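Local coordinates for fat acid-binding protein (Eubacterium ventriosum, PDB 3NYI) that probably binds fatty acids as a member of the DegV family, here holding a stearic acid molecule, at residues A[178-181]-A[182-186]. Numbering follows the deposited sequence.
With STE (stearic acid), chain C.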
# COMPACT_ATOMS: atom_id res chain seq x y z
N GLY A 178 -0.92 10.33 -13.45
CA GLY A 178 -1.32 9.36 -14.46
C GLY A 178 -2.09 8.12 -14.01
O GLY A 178 -2.45 7.28 -14.84
N ARG A 179 -2.35 7.98 -12.72
CA ARG A 179 -3.01 6.76 -12.23
C ARG A 179 -4.48 6.96 -11.86
O ARG A 179 -5.10 6.09 -11.27
CB ARG A 179 -2.26 6.16 -11.03
CG ARG A 179 -1.04 5.32 -11.40
CD ARG A 179 0.20 6.20 -11.72
NE ARG A 179 1.35 5.34 -12.00
CZ ARG A 179 2.48 5.76 -12.56
NH1 ARG A 179 2.62 7.03 -12.91
NH2 ARG A 179 3.46 4.89 -12.77
N ILE A 180 -5.04 8.11 -12.23
CA ILE A 180 -6.39 8.44 -11.81
C ILE A 180 -7.42 7.44 -12.35
O ILE A 180 -8.38 7.07 -11.67
CB ILE A 180 -6.77 9.88 -12.19
CG1 ILE A 180 -8.07 10.29 -11.51
CG2 ILE A 180 -6.81 10.06 -13.73
CD1 ILE A 180 -8.39 11.76 -11.65
N GLY A 181 -7.20 6.98 -13.58
CA GLY A 181 -8.09 6.03 -14.21
C GLY A 181 -9.58 6.32 -14.07
O GLY A 181 -10.06 7.42 -14.39
N LYS A 182 -10.31 5.34 -13.58
CA LYS A 182 -11.77 5.43 -13.50
C LYS A 182 -12.31 6.44 -12.49
O LYS A 182 -13.52 6.71 -12.43
CB LYS A 182 -12.38 4.04 -13.26
CG LYS A 182 -12.32 3.14 -14.48
CD LYS A 182 -12.78 1.73 -14.16
CE LYS A 182 -12.76 0.85 -15.41
NZ LYS A 182 -11.38 0.69 -15.97
N VAL A 183 -11.43 6.99 -11.66
CA VAL A 183 -11.85 8.03 -10.72
C VAL A 183 -12.10 9.36 -11.45
O VAL A 183 -12.78 10.24 -10.92
CB VAL A 183 -10.82 8.18 -9.59
CG1 VAL A 183 -11.15 9.37 -8.69
CG2 VAL A 183 -10.76 6.88 -8.77
N ALA A 184 -11.57 9.52 -12.66
CA ALA A 184 -11.87 10.72 -13.46
C ALA A 184 -13.19 10.55 -14.19
O ALA A 184 -13.29 9.74 -15.11
CB ALA A 184 -10.74 11.04 -14.44
N THR A 185 -14.21 11.30 -13.78
CA THR A 185 -15.49 11.27 -14.47
C THR A 185 -16.04 12.69 -14.58
O THR A 185 -15.44 13.63 -14.05
CB THR A 185 -16.53 10.34 -13.76
OG1 THR A 185 -17.08 11.00 -12.61
CG2 THR A 185 -15.90 9.02 -13.34
N ALA A 186 -17.16 12.85 -15.27
CA ALA A 186 -17.75 14.17 -15.41
C ALA A 186 -18.05 14.73 -14.02
O ALA A 186 -17.70 15.88 -13.73
CB ALA A 186 -19.02 14.10 -16.24
C1 STE C . 6.21 4.36 -9.76
O1 STE C . 6.43 3.36 -10.36
O2 STE C . 6.60 5.41 -10.21
C2 STE C . 5.24 4.34 -8.56
C3 STE C . 3.82 4.80 -8.99
C4 STE C . 2.89 4.88 -7.76
C5 STE C . 1.42 5.09 -8.18
C6 STE C . 0.53 5.23 -6.92
C7 STE C . -0.94 5.54 -7.31
C8 STE C . -1.81 5.50 -6.03
C9 STE C . -3.28 5.84 -6.34
C10 STE C . -4.08 5.87 -5.00
C11 STE C . -4.33 4.43 -4.55
C12 STE C . -3.95 4.12 -3.08
C13 STE C . -3.94 5.33 -2.14
C14 STE C . -4.69 4.90 -0.86
C15 STE C . -4.41 5.88 0.31
C16 STE C . -5.46 5.63 1.43
C17 STE C . -4.96 4.51 2.37
C18 STE C . -5.90 4.35 3.58
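The amide N of Val183 donates to the carbonyl O of Ile180 over 3.1 Å, closing a type II' beta turn with Gly181 and Lys182 at its corners. A second turn, of type I, overlaps it: Ala184 N bonds to Gly181 O at 3.1 Å, with an N-H...O angle of 161° and the donor standing above the carbonyl plane. The double turn belongs to the surface loop between helix 172-177 and strand 194-200. Gly181 takes the first corner with positive phi; a CB there would press against the N of Lys182.

The side chain of Ile180 follows the bend. With CG1 anti to the backbone N (chi1 -169°), the extended chain brings CD1 within 3.7 Å of Ala184 CB, while CG1 sits 4.0 Å from Val183 CB and the two side chains cross at about a right angle. Val183 is buried, resting on Pro195 and Ile197 of strand 194-200; Leu171 touches both Ile180 and Val183.

Arg179, just before the turn, runs alongside the stearic acid: its CB lies 4.0 Å from C7 of the lipid and its CD 3.9 Å from C5. Its NE and NH1 bond to Phe96 O and Gly177 O, holding the guanidinium in place. Replacing Arg179 with an alanine would probably leave both carbonyls without these donors and uncover the C3-to-C5 part of the lipid chain. The acid's headgroup is hydrogen-bonded to Ser97 OG and Thr65 OG1, whereas C3 lies over one guanidinium face, offset toward the rim and 3.8 Å from Arg179 NH2.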